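GTP cyclohydrolase 1 type 2 homolog (Staphylococcus aureus subsp. aureus, PDB 3LNL) is of unknown function but belongs to the NIF3 family, binds a pair of zinc ions and forms a toroidal hexamer capped by PII-like domains. Local coordinates at residues 52-57 and 63-68; 45-50 and 329-334; 69-74 and 82-87; 31-36 and 86-91; 8-13 and 342-347. The protein carries 2 engineered substitutions. All blocks are in the same frame, centred on the assembly; numbering follows the deposited sequence. Where two conformers were deposited one is given.

How the contacts relate
The five contacts gather round the five-stranded mixed sheet and the dinuclear zinc centre. Contacts 1 and 2 lie about 12 Å apart between centres and meet through neighbouring strands 64-67 and 43-46; H68 from the first and E333 from the second bind the same zinc. Contact 3 brings H69 to the other zinc, which E333 and H330 of contact 2 also hold. Contacts 3 and 4, with centres about 9 Å apart, share helix 83-93, and V54 of contact 1 packs against that helix. Contact 5, its centre about 16 Å from that of contact 1, reaches strand 64-67 through L10 and L344, and A8 N is probably hydrogen-bonded to O of the engineered E36 in contact 4.

Contact 1 (52-57 and 63-68); sequences EVVNEA and NTIISH. With ZN (zinc ion), chain G.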
# COMPACT_ATOMS: atom_id res chain seq x y z
N GLU B 52 17.34 18.03 -31.94
CA GLU B 52 17.74 17.89 -33.36
C GLU B 52 16.56 17.41 -34.20
O GLU B 52 16.38 17.85 -35.32
CB GLU B 52 18.97 16.98 -33.53
CG GLU B 52 20.30 17.61 -33.02
CD GLU B 52 21.54 16.69 -33.10
OE1 GLU B 52 21.43 15.44 -33.20
OE2 GLU B 52 22.67 17.25 -33.03
N VAL B 53 15.72 16.54 -33.63
CA VAL B 53 14.55 16.05 -34.37
C VAL B 53 13.56 17.21 -34.64
O VAL B 53 13.01 17.33 -35.74
CB VAL B 53 13.88 14.87 -33.67
CG1 VAL B 53 12.48 14.52 -34.33
CG2 VAL B 53 14.83 13.67 -33.70
N VAL B 54 13.37 18.06 -33.65
CA VAL B 54 12.49 19.20 -33.79
C VAL B 54 13.04 20.14 -34.88
O VAL B 54 12.28 20.59 -35.74
CB VAL B 54 12.27 19.94 -32.44
CG1 VAL B 54 11.31 21.11 -32.64
CG2 VAL B 54 11.76 18.96 -31.39
N ASN B 55 14.37 20.35 -34.89
CA ASN B 55 15.01 21.22 -35.87
C ASN B 55 14.86 20.64 -37.23
O ASN B 55 14.69 21.38 -38.20
CB ASN B 55 16.49 21.41 -35.55
CG ASN B 55 16.72 22.31 -34.32
OD1 ASN B 55 15.89 23.14 -34.01
ND2 ASN B 55 17.89 22.20 -33.71
N GLU B 56 14.96 19.32 -37.33
CA GLU B 56 14.78 18.62 -38.60
C GLU B 56 13.32 18.78 -39.14
O GLU B 56 13.11 19.03 -40.33
CB GLU B 56 15.16 17.13 -38.43
CG GLU B 56 14.94 16.19 -39.65
CD GLU B 56 15.16 14.73 -39.27
OE1 GLU B 56 15.43 13.97 -40.18
OE2 GLU B 56 15.07 14.31 -38.07
N ALA B 57 12.33 18.69 -38.28
CA ALA B 57 10.91 18.92 -38.70
C ALA B 57 10.73 20.33 -39.22
O ALA B 57 10.15 20.52 -40.28
CB ALA B 57 9.94 18.64 -37.56
N ASN B 63 4.92 19.77 -39.57
CA ASN B 63 4.41 20.28 -38.29
C ASN B 63 3.96 19.18 -37.37
O ASN B 63 3.37 19.47 -36.32
CB ASN B 63 3.32 21.34 -38.49
CG ASN B 63 2.02 20.73 -38.95
OD1 ASN B 63 2.00 19.58 -39.34
ND2 ASN B 63 0.92 21.49 -38.91
N THR B 64 4.27 17.93 -37.69
CA THR B 64 3.85 16.79 -36.88
C THR B 64 4.98 15.80 -36.73
O THR B 64 5.59 15.37 -37.75
CB THR B 64 2.62 16.10 -37.50
OG1 THR B 64 1.59 17.08 -37.68
CG2 THR B 64 2.07 14.92 -36.61
N ILE B 65 5.26 15.44 -35.47
CA ILE B 65 6.25 14.44 -35.13
C ILE B 65 5.50 13.34 -34.42
O ILE B 65 4.73 13.62 -33.50
CB ILE B 65 7.42 14.98 -34.26
CG1 ILE B 65 8.14 16.09 -35.05
CG2 ILE B 65 8.43 13.84 -33.80
CD1 ILE B 65 9.16 16.92 -34.24
N ILE B 66 5.71 12.10 -34.88
CA ILE B 66 5.27 10.93 -34.14
C ILE B 66 6.51 10.18 -33.59
O ILE B 66 7.33 9.64 -34.35
CB ILE B 66 4.48 9.95 -35.01
CG1 ILE B 66 3.25 10.60 -35.63
CG2 ILE B 66 4.01 8.73 -34.08
CD1 ILE B 66 2.50 9.71 -36.63
N SER B 67 6.65 10.14 -32.26
CA SER B 67 7.75 9.45 -31.64
C SER B 67 7.24 8.18 -30.99
O SER B 67 6.04 8.04 -30.75
CB SER B 67 8.45 10.35 -30.59
OG SER B 67 7.62 10.54 -29.42
N HIS B 68 8.15 7.24 -30.74
CA HIS B 68 7.84 6.08 -29.95
C HIS B 68 7.85 6.46 -28.46
O HIS B 68 6.84 6.31 -27.77
CB HIS B 68 8.82 4.95 -30.21
CG HIS B 68 8.51 3.69 -29.47
ND1 HIS B 68 7.24 3.17 -29.38
CD2 HIS B 68 9.31 2.85 -28.78
CE1 HIS B 68 7.29 2.03 -28.72
NE2 HIS B 68 8.51 1.86 -28.24
ZN ZN G . 9.17 0.19 -26.95
O HOH W 1 9.61 1.59 -25.46
O HOH W 2 9.97 -1.05 -25.32
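I65 on strand 64-67 reaches V53, V54 and A57 on helix 51-60. Its CB forks into two branches. CG2, anti to the backbone N, leans on V53 CG1 at 4.1 Å. The other branch runs through CG1, 4.0 Å from A57 CB, and the extended second torsion (chi2 169°) carries CD1 on into the helix surface. There CD1 lies 3.8 Å from A57 CB and 4.1 Å from V54 CA. Alanine suits its position because a lone methyl lets the isoleucine tip settle close to the helix, while the branched V53 fills the space beside CG2. All four residues are buried, and L91 of helix 83-93 and L98 of strand 97-100 also touch I65. Three residues on from I65, H68 binds a zinc ion through NE2 at 2.2 Å; D106 and E333 bind the same ion. Helix 51-60 runs roughly antiparallel (144°) to strand 64-67, as the connecting helix does in a beta-alpha-beta crossover, here strand 43-46, helix 51-60, strand 64-67.

Contact 2 (45-50 and 329-334); sequences TALDCT and NHYSEY. With ZN (zinc ion), chain F; ZN (zinc ion), chain G.
E333 OE2 binds one zinc ion at 2.1 Å, and the same ion takes H330 NE2, H69 and three waters, while L47 packs against the root of the glutamate. This is the dinuclear metal centre of the NIF3 fold. E333 bridges it, since OE1 holds the second zinc at 2.0 Å, beside H68 and D106; a carboxylate suits this place because its two oxygens can serve two metals. Its side chain is extended beyond CG, which carries the carboxylate from the 3-10 segment to the ions. H330 ND1 is hydrogen-bonded to D309, which helps fix the ring's rotation.

Away from the metals the contact is apolar. L47, in the segment 45-50, has CG anti to the backbone N (chi1 171°) and spreads its two methyls among the 3-10 residues. CD1 meets E333 CB at 3.8 Å, the side chains crossing at about a right angle. The branched leucine thus fills two sites at once: its other methyl, CD2, lies 3.7 Å from Y331 CD1 and 4.2 Å from Y334 CB.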
# COMPACT_ATOMS: atom_id res chain seq x y z
N THR B 45 8.70 10.69 -38.39
CA THR B 45 8.79 9.66 -37.34
C THR B 45 10.15 9.64 -36.61
O THR B 45 11.18 9.96 -37.19
CB THR B 45 8.48 8.25 -37.90
OG1 THR B 45 9.55 7.81 -38.77
CG2 THR B 45 7.11 8.25 -38.64
N ALA B 46 10.10 9.29 -35.31
CA ALA B 46 11.25 9.41 -34.45
C ALA B 46 11.16 8.35 -33.34
O ALA B 46 10.05 7.90 -33.03
CB ALA B 46 11.29 10.81 -33.85
N LEU B 47 12.31 7.96 -32.77
CA LEU B 47 12.29 7.14 -31.57
C LEU B 47 12.11 8.05 -30.36
O LEU B 47 11.14 7.90 -29.57
CB LEU B 47 13.59 6.29 -31.46
CG LEU B 47 13.86 5.53 -30.18
CD1 LEU B 47 12.69 4.54 -29.92
CD2 LEU B 47 15.23 4.79 -30.21
N ASP B 48 13.03 8.99 -30.20
CA ASP B 48 13.02 9.99 -29.17
C ASP B 48 12.97 11.33 -29.90
O ASP B 48 13.75 11.56 -30.86
CB ASP B 48 14.31 9.96 -28.35
CG ASP B 48 14.34 8.78 -27.37
OD1 ASP B 48 13.49 8.76 -26.48
OD2 ASP B 48 15.24 7.93 -27.47
N CYS B 49 12.09 12.21 -29.41
CA CYS B 49 11.94 13.57 -29.98
C CYS B 49 12.95 14.49 -29.32
O CYS B 49 12.63 15.14 -28.33
CB CYS B 49 10.56 14.10 -29.75
SG CYS B 49 10.33 15.72 -30.56
N THR B 50 14.20 14.47 -29.80
CA THR B 50 15.26 15.30 -29.25
C THR B 50 15.19 16.69 -29.92
O THR B 50 14.41 16.90 -30.91
CB THR B 50 16.63 14.71 -29.55
OG1 THR B 50 16.84 14.75 -30.96
CG2 THR B 50 16.74 13.25 -29.02
N ASN B 329 20.75 -3.69 -27.32
CA ASN B 329 20.61 -2.31 -26.86
C ASN B 329 19.18 -1.81 -27.03
O ASN B 329 18.43 -2.27 -27.92
CB ASN B 329 21.66 -1.40 -27.51
CG ASN B 329 23.10 -1.91 -27.30
OD1 ASN B 329 23.44 -2.35 -26.19
ND2 ASN B 329 23.89 -1.97 -28.38
N HIS B 330 18.76 -0.98 -26.10
CA HIS B 330 17.44 -0.40 -26.13
C HIS B 330 17.32 0.43 -27.40
O HIS B 330 16.24 0.44 -28.04
CB HIS B 330 17.32 0.49 -24.90
CG HIS B 330 15.96 1.00 -24.57
ND1 HIS B 330 15.51 1.08 -23.26
CD2 HIS B 330 14.97 1.50 -25.35
CE1 HIS B 330 14.30 1.64 -23.25
NE2 HIS B 330 13.91 1.82 -24.50
N TYR B 331 18.42 1.12 -27.77
CA TYR B 331 18.43 1.93 -28.97
C TYR B 331 17.99 1.20 -30.26
O TYR B 331 17.52 1.86 -31.21
CB TYR B 331 19.78 2.65 -29.19
CG TYR B 331 19.70 3.65 -30.31
CD1 TYR B 331 18.93 4.80 -30.15
CD2 TYR B 331 20.27 3.39 -31.54
CE1 TYR B 331 18.74 5.70 -31.20
CE2 TYR B 331 20.12 4.29 -32.60
CZ TYR B 331 19.32 5.45 -32.41
OH TYR B 331 19.16 6.35 -33.43
N SER B 332 18.09 -0.13 -30.31
CA SER B 332 17.60 -0.86 -31.44
C SER B 332 16.10 -0.73 -31.71
O SER B 332 15.67 -1.04 -32.81
CB SER B 332 18.01 -2.31 -31.41
OG SER B 332 19.41 -2.45 -31.60
N GLU B 333 15.33 -0.18 -30.79
CA GLU B 333 13.97 0.28 -31.14
C GLU B 333 13.92 1.33 -32.26
O GLU B 333 12.84 1.60 -32.80
CB GLU B 333 13.25 0.80 -29.91
CG GLU B 333 12.95 -0.25 -28.89
CD GLU B 333 11.98 0.25 -27.89
OE1 GLU B 333 10.79 -0.13 -28.00
OE2 GLU B 333 12.38 1.08 -27.05
N TYR B 334 15.07 1.88 -32.66
CA TYR B 334 15.09 2.89 -33.75
C TYR B 334 14.54 2.37 -35.05
O TYR B 334 14.19 3.15 -35.92
CB TYR B 334 16.51 3.45 -34.01
CG TYR B 334 17.34 2.51 -34.85
CD1 TYR B 334 17.29 2.59 -36.22
CD2 TYR B 334 18.12 1.49 -34.28
CE1 TYR B 334 17.99 1.71 -37.04
CE2 TYR B 334 18.89 0.60 -35.10
CZ TYR B 334 18.80 0.72 -36.48
OH TYR B 334 19.46 -0.12 -37.33
ZN ZN F . 11.73 1.95 -25.28
ZN ZN G . 9.17 0.19 -26.95
O HOH W 3 11.30 2.96 -23.33
O HOH W 4 11.48 0.13 -24.03
O HOH W 1 9.61 1.59 -25.46
O HOH W 2 9.97 -1.05 -25.32

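Contact 3 (69-74 and 82-87); sequences HPLIFK and NGYGLI. With ZN (zinc ion), chain F.
L71 sends its two methyls to different residues of helix 83-93: CD1 lies 3.7 Å from Y84 CD2, and CD2 lies 3.7 Å from I87 CG2. The segment that carries L71 follows strand 64-67 of the NIF3 domain's five-stranded mixed sheet and also carries a zinc ligand, H69. Leucine suits the spot because its fork can straddle two neighbours one helical turn apart. A chi1 of -179° swings CG to the far side from the backbone N, and the side chain extends from the loop to the helix, crossing both Y84 and I87 obliquely. I88 and L91 of the same helix and L98 of strand 97-100 complete the first shell round L71, so the leucine is held between helix and sheet.

In the second shell, V54 of helix 51-60 packs against I87. The phenol end of Y84 has its partner beyond the chain: OH is hydrogen-bonded to D317 of a neighbouring subunit, and I320 of that subunit packs on the tyrosine. The aromatic residue thus has an apolar flank for L71 and a polar tip for the interface.

At H69, ND1 is hydrogen-bonded to D48 OD1, which helps hold the ring with its other nitrogen toward the metal. H69 NE2 binds the zinc ion at 2.2 Å.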
# COMPACT_ATOMS: atom_id res chain seq x y z
N HIS B 69 8.95 7.02 -28.00
CA HIS B 69 9.08 7.35 -26.60
C HIS B 69 8.35 8.67 -26.33
O HIS B 69 8.50 9.63 -27.10
CB HIS B 69 10.52 7.45 -26.19
CG HIS B 69 11.24 6.14 -26.18
ND1 HIS B 69 12.60 6.04 -26.42
CD2 HIS B 69 10.80 4.88 -26.00
CE1 HIS B 69 12.96 4.77 -26.35
NE2 HIS B 69 11.91 4.05 -26.02
N PRO B 70 7.61 8.74 -25.24
CA PRO B 70 6.86 9.96 -24.93
C PRO B 70 7.80 11.01 -24.34
O PRO B 70 8.48 10.79 -23.35
CB PRO B 70 5.81 9.47 -23.90
CG PRO B 70 6.38 8.28 -23.31
CD PRO B 70 7.28 7.65 -24.31
N LEU B 71 7.84 12.19 -24.95
CA LEU B 71 8.73 13.23 -24.51
C LEU B 71 8.31 13.69 -23.11
O LEU B 71 9.16 14.12 -22.31
CB LEU B 71 8.67 14.39 -25.48
CG LEU B 71 9.54 15.62 -25.24
CD1 LEU B 71 11.06 15.23 -25.24
CD2 LEU B 71 9.23 16.72 -26.26
N ILE B 72 7.01 13.67 -22.86
CA ILE B 72 6.47 13.94 -21.52
C ILE B 72 6.01 12.61 -21.00
O ILE B 72 5.16 11.97 -21.62
CB ILE B 72 5.31 14.93 -21.51
CG1 ILE B 72 5.77 16.29 -22.06
CG2 ILE B 72 4.71 15.10 -20.03
CD1 ILE B 72 4.59 17.26 -22.36
N PHE B 73 6.63 12.14 -19.93
CA PHE B 73 6.26 10.85 -19.38
C PHE B 73 5.67 11.06 -18.01
O PHE B 73 4.46 11.00 -17.86
CB PHE B 73 7.42 9.88 -19.40
CG PHE B 73 7.08 8.54 -18.88
CD1 PHE B 73 6.02 7.81 -19.44
CD2 PHE B 73 7.79 7.98 -17.82
CE1 PHE B 73 5.68 6.57 -18.95
CE2 PHE B 73 7.44 6.70 -17.30
CZ PHE B 73 6.39 6.00 -17.86
N LYS B 74 6.48 11.36 -17.02
CA LYS B 74 5.88 11.79 -15.78
C LYS B 74 5.63 13.30 -15.95
O LYS B 74 6.36 14.02 -16.63
CB LYS B 74 6.75 11.39 -14.59
CG LYS B 74 6.98 9.87 -14.56
CD LYS B 74 6.89 9.23 -13.17
CE LYS B 74 6.64 7.70 -13.25
NZ LYS B 74 7.80 6.90 -13.79
N ASN B 82 15.70 25.06 -20.76
CA ASN B 82 16.78 24.12 -20.57
C ASN B 82 16.21 22.72 -20.48
O ASN B 82 14.99 22.51 -20.28
CB ASN B 82 17.65 24.46 -19.36
CG ASN B 82 17.06 24.06 -18.01
OD1 ASN B 82 17.04 22.87 -17.62
ND2 ASN B 82 16.76 25.08 -17.20
N GLY B 83 17.07 21.77 -20.75
CA GLY B 83 16.70 20.38 -20.67
C GLY B 83 15.56 20.03 -21.59
O GLY B 83 15.52 20.44 -22.74
N TYR B 84 14.64 19.26 -21.07
CA TYR B 84 13.49 18.84 -21.86
C TYR B 84 12.58 20.05 -22.07
O TYR B 84 11.88 20.14 -23.06
CB TYR B 84 12.74 17.70 -21.15
CG TYR B 84 13.42 16.38 -21.26
CD1 TYR B 84 14.05 15.80 -20.15
CD2 TYR B 84 13.53 15.76 -22.48
CE1 TYR B 84 14.72 14.59 -20.26
CE2 TYR B 84 14.20 14.56 -22.61
CZ TYR B 84 14.79 13.97 -21.49
OH TYR B 84 15.46 12.73 -21.60
N GLY B 85 12.63 21.01 -21.16
CA GLY B 85 11.90 22.25 -21.35
C GLY B 85 12.19 22.98 -22.64
O GLY B 85 11.27 23.49 -23.31
N LEU B 86 13.44 22.97 -23.05
CA LEU B 86 13.86 23.63 -24.28
C LEU B 86 13.22 22.96 -25.50
O LEU B 86 12.79 23.64 -26.41
CB LEU B 86 15.40 23.58 -24.37
CG LEU B 86 16.08 24.51 -25.34
CD1 LEU B 86 15.94 25.95 -24.88
CD2 LEU B 86 17.58 24.14 -25.47
N ILE B 87 13.07 21.65 -25.47
CA ILE B 87 12.51 20.91 -26.58
C ILE B 87 10.97 21.18 -26.65
O ILE B 87 10.40 21.49 -27.71
CB ILE B 87 12.73 19.38 -26.44
CG1 ILE B 87 14.24 19.03 -26.43
CG2 ILE B 87 12.08 18.62 -27.56
CD1 ILE B 87 14.51 17.60 -26.05
ZN ZN F . 11.73 1.95 -25.28
O HOH W 3 11.30 2.96 -23.33
O HOH W 4 11.48 0.13 -24.03
O HOH W 1 9.61 1.59 -25.46

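Contact 4 (31-36 and 86-91); sequences LLIGDE and LIIRKL. Engineered in segment 31-36: E36 (natural residue Gly).
The corner at I33, following on from strand 30-32 at the edge of the five-stranded sheet within this chain, packs onto helix 83-93. L32 and I33 both face L98 in a classic beta bulge, where the chain turns and I33 is directed at the helix. All of the touching from this side is done by one methyl, I33 CD1, which lies 3.6 Å from L91 CD1 and 4.0 Å from both CG1 and CG2 of I88. In I33 the first torsion (chi1 -62°) sets CG1 opposite the carbonyl carbon, and the nearly extended second torsion (chi2 161°) takes CD1 to the helix. I33 crosses each of its two partners at about a right angle, so that its terminal methyl does the touching. Isoleucine and leucine suit this buried contact, whose touching atoms are all carbon. The backbone angles of G34, which follows, call for glycine, since a CB there would jam against the preceding carbonyl oxygen.

Helix 83-93 is flanked by V54 of helix 51-60, which touches L91 and K90, while L98 of strand 97-100 lies against L91. At the corner itself, I33 and G34 pair in a parallel ladder with a strand of another subunit, continuing the sheet across the interface.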
# COMPACT_ATOMS: atom_id res chain seq x y z
N LEU B 31 -1.74 12.42 -28.41
CA LEU B 31 -1.28 13.81 -28.71
C LEU B 31 -0.74 14.39 -27.41
O LEU B 31 -1.51 14.66 -26.51
CB LEU B 31 -2.43 14.67 -29.25
CG LEU B 31 -2.06 16.11 -29.62
CD1 LEU B 31 -1.01 16.11 -30.71
CD2 LEU B 31 -3.32 16.93 -30.01
N LEU B 32 0.57 14.54 -27.28
CA LEU B 32 1.16 15.04 -26.03
C LEU B 32 1.29 16.55 -26.08
O LEU B 32 1.19 17.23 -25.06
CB LEU B 32 2.54 14.44 -25.80
CG LEU B 32 2.56 12.89 -25.61
CD1 LEU B 32 3.91 12.37 -25.00
CD2 LEU B 32 1.33 12.44 -24.75
N ILE B 33 1.60 17.08 -27.25
CA ILE B 33 1.85 18.49 -27.40
C ILE B 33 1.27 18.88 -28.74
O ILE B 33 1.73 18.38 -29.77
CB ILE B 33 3.36 18.87 -27.40
CG1 ILE B 33 4.04 18.51 -26.10
CG2 ILE B 33 3.49 20.43 -27.63
CD1 ILE B 33 5.55 18.43 -26.14
N GLY B 34 0.29 19.78 -28.73
CA GLY B 34 -0.24 20.31 -29.96
C GLY B 34 -1.70 20.73 -29.92
O GLY B 34 -2.27 20.99 -28.87
N ASP B 35 -2.30 20.78 -31.11
CA ASP B 35 -3.63 21.31 -31.32
C ASP B 35 -4.36 20.41 -32.32
O ASP B 35 -3.95 20.30 -33.48
CB ASP B 35 -3.49 22.71 -31.90
CG ASP B 35 -4.80 23.41 -32.05
OD1 ASP B 35 -5.86 22.77 -32.02
OD2 ASP B 35 -4.75 24.66 -32.08
N GLU B 36 -5.43 19.77 -31.87
CA GLU B 36 -6.23 18.83 -32.69
C GLU B 36 -6.78 19.48 -33.98
O GLU B 36 -7.00 18.80 -35.00
CB GLU B 36 -7.44 18.35 -31.86
CG GLU B 36 -7.03 17.58 -30.57
CD GLU B 36 -7.00 16.08 -30.72
OE1 GLU B 36 -7.29 15.53 -31.80
OE2 GLU B 36 -6.70 15.41 -29.72
N LEU B 86 13.44 22.97 -23.05
CA LEU B 86 13.86 23.63 -24.28
C LEU B 86 13.22 22.96 -25.50
O LEU B 86 12.79 23.64 -26.41
CB LEU B 86 15.40 23.58 -24.37
CG LEU B 86 16.08 24.51 -25.34
CD1 LEU B 86 15.94 25.95 -24.88
CD2 LEU B 86 17.58 24.14 -25.47
N ILE B 87 13.07 21.65 -25.47
CA ILE B 87 12.51 20.91 -26.58
C ILE B 87 10.97 21.18 -26.65
O ILE B 87 10.40 21.49 -27.71
CB ILE B 87 12.73 19.38 -26.44
CG1 ILE B 87 14.24 19.03 -26.43
CG2 ILE B 87 12.08 18.62 -27.56
CD1 ILE B 87 14.51 17.60 -26.05
N ILE B 88 10.31 21.15 -25.49
CA ILE B 88 8.87 21.28 -25.44
C ILE B 88 8.50 22.70 -25.89
O ILE B 88 7.55 22.91 -26.66
CB ILE B 88 8.36 20.97 -24.02
CG1 ILE B 88 8.56 19.49 -23.66
CG2 ILE B 88 6.88 21.41 -23.87
CD1 ILE B 88 8.44 19.23 -22.09
N ARG B 89 9.23 23.69 -25.36
CA ARG B 89 9.04 25.10 -25.75
C ARG B 89 9.27 25.32 -27.25
O ARG B 89 8.55 26.06 -27.88
CB ARG B 89 9.94 26.05 -24.93
CG ARG B 89 9.63 26.05 -23.41
CD ARG B 89 10.72 26.69 -22.57
NE ARG B 89 10.97 28.05 -23.01
CZ ARG B 89 10.23 29.11 -22.70
NH1 ARG B 89 9.22 29.05 -21.80
NH2 ARG B 89 10.55 30.27 -23.21
N LYS B 90 10.28 24.67 -27.82
CA LYS B 90 10.53 24.83 -29.23
C LYS B 90 9.38 24.27 -30.07
O LYS B 90 9.00 24.90 -31.05
CB LYS B 90 11.90 24.23 -29.62
CG LYS B 90 12.30 24.57 -31.10
CD LYS B 90 13.78 24.86 -31.24
CE LYS B 90 14.17 25.52 -32.55
NZ LYS B 90 15.67 25.39 -32.62
N LEU B 91 8.82 23.13 -29.67
CA LEU B 91 7.65 22.53 -30.36
C LEU B 91 6.52 23.54 -30.38
O LEU B 91 5.93 23.84 -31.42
CB LEU B 91 7.19 21.22 -29.66
CG LEU B 91 8.14 20.04 -29.84
CD1 LEU B 91 7.96 18.88 -28.79
CD2 LEU B 91 8.03 19.52 -31.29

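Contact 5 (8-13 and 342-347); sequences ADLMTL and TLLMNW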
# COMPACT_ATOMS: atom_id res chain seq x y z
N ALA B 8 -6.65 15.93 -35.47
CA ALA B 8 -7.74 15.09 -35.01
C ALA B 8 -8.00 13.90 -35.97
O ALA B 8 -8.17 12.77 -35.53
CB ALA B 8 -9.04 15.93 -34.81
N ASP B 9 -7.96 14.17 -37.29
CA ASP B 9 -8.12 13.12 -38.32
C ASP B 9 -6.95 12.14 -38.25
O ASP B 9 -7.15 10.91 -38.32
CB ASP B 9 -8.21 13.71 -39.74
CG ASP B 9 -9.30 14.74 -39.87
OD1 ASP B 9 -10.45 14.30 -39.78
OD2 ASP B 9 -9.01 15.95 -40.06
N LEU B 10 -5.74 12.65 -38.10
CA LEU B 10 -4.60 11.76 -38.02
C LEU B 10 -4.73 10.85 -36.78
O LEU B 10 -4.45 9.64 -36.84
CB LEU B 10 -3.30 12.53 -37.97
CG LEU B 10 -1.99 11.71 -37.82
CD1 LEU B 10 -1.80 10.68 -38.99
CD2 LEU B 10 -0.72 12.64 -37.71
N MET B 11 -5.11 11.42 -35.64
CA MET B 11 -5.27 10.64 -34.42
C MET B 11 -6.26 9.49 -34.58
O MET B 11 -6.02 8.36 -34.09
CB MET B 11 -5.70 11.54 -33.26
CG MET B 11 -4.54 12.44 -32.79
SD MET B 11 -3.17 11.50 -32.07
CE MET B 11 -3.93 10.61 -30.77
N THR B 12 -7.39 9.76 -35.24
CA THR B 12 -8.38 8.72 -35.51
C THR B 12 -7.78 7.59 -36.36
O THR B 12 -8.02 6.41 -36.10
CB THR B 12 -9.62 9.30 -36.23
OG1 THR B 12 -10.17 10.36 -35.43
CG2 THR B 12 -10.66 8.24 -36.47
N LEU B 13 -6.99 7.94 -37.36
CA LEU B 13 -6.38 6.93 -38.22
C LEU B 13 -5.36 6.10 -37.44
O LEU B 13 -5.38 4.88 -37.50
CB LEU B 13 -5.73 7.60 -39.43
CG LEU B 13 -5.08 6.70 -40.50
CD1 LEU B 13 -6.12 5.69 -40.99
CD2 LEU B 13 -4.59 7.58 -41.65
N THR B 342 6.70 3.40 -43.09
CA THR B 342 6.11 2.49 -44.08
C THR B 342 4.62 2.22 -43.78
O THR B 342 3.75 2.35 -44.64
CB THR B 342 6.92 1.17 -44.16
OG1 THR B 342 8.22 1.50 -44.59
CG2 THR B 342 6.23 0.10 -45.16
N LEU B 343 4.34 1.89 -42.54
CA LEU B 343 2.95 1.69 -42.13
C LEU B 343 2.09 2.92 -42.48
O LEU B 343 1.05 2.80 -43.12
CB LEU B 343 2.85 1.41 -40.64
CG LEU B 343 3.39 0.06 -40.13
CD1 LEU B 343 3.32 0.04 -38.63
CD2 LEU B 343 2.64 -1.17 -40.75
N LEU B 344 2.53 4.09 -42.05
CA LEU B 344 1.72 5.29 -42.22
C LEU B 344 1.51 5.66 -43.69
O LEU B 344 0.41 6.09 -44.07
CB LEU B 344 2.32 6.47 -41.46
CG LEU B 344 1.41 7.69 -41.30
CD1 LEU B 344 0.01 7.41 -40.69
CD2 LEU B 344 2.12 8.79 -40.43
N MET B 345 2.54 5.49 -44.49
CA MET B 345 2.43 5.70 -45.94
C MET B 345 1.36 4.79 -46.53
O MET B 345 0.58 5.21 -47.39
CB MET B 345 3.76 5.43 -46.62
CG MET B 345 4.79 6.47 -46.32
SD MET B 345 6.21 6.42 -47.42
CE MET B 345 6.64 4.65 -47.45
N ASN B 346 1.33 3.55 -46.07
CA ASN B 346 0.32 2.59 -46.50
C ASN B 346 -1.08 2.98 -46.05
O ASN B 346 -2.04 2.95 -46.84
CB ASN B 346 0.63 1.19 -45.96
CG ASN B 346 -0.36 0.16 -46.47
OD1 ASN B 346 -0.69 0.16 -47.68
ND2 ASN B 346 -0.91 -0.67 -45.57
N TRP B 347 -1.22 3.34 -44.77
CA TRP B 347 -2.53 3.77 -44.26
C TRP B 347 -3.03 5.02 -45.00
O TRP B 347 -4.24 5.14 -45.32
CB TRP B 347 -2.48 4.06 -42.75
CG TRP B 347 -2.03 2.92 -41.95
CD1 TRP B 347 -2.17 1.59 -42.26
CD2 TRP B 347 -1.37 2.97 -40.67
NE1 TRP B 347 -1.58 0.83 -41.26
CE2 TRP B 347 -1.11 1.64 -40.28
CE3 TRP B 347 -0.95 4.01 -39.84
CZ2 TRP B 347 -0.46 1.33 -39.09
CZ3 TRP B 347 -0.30 3.71 -38.68
CH2 TRP B 347 -0.06 2.37 -38.30
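The indole of W347 carries the backbone oxygen L343 O over one face, 3.3 Å above the plane and offset toward the rim, with L344 N lying on that same face at 4.1 Å. H17 also stacks with the ring. L13 approaches this residue at its stem: L13 CD2 is 4.2 Å from W347 CB. A large flat group suits the place because it bridges from its own helix toward helix 7-17, which carries both L13 and H17.

Helices 7-17 and 336-350, from opposite ends of the chain, come together here within the NIF3 fold, beside the five-stranded mixed sheet. The second meeting is methyl to methyl, L10 CD1 to L344 CD1 at 4.1 Å, between side chains that cross at about a right angle. In both leucines the first torsion is close to trans (178° in L10, -167° in L344), which extends each toward the other helix. Both are buried, and their apolar tips suit a place against the sheet: L10 touches T64 and L344 touches I66, both of strand 64-67.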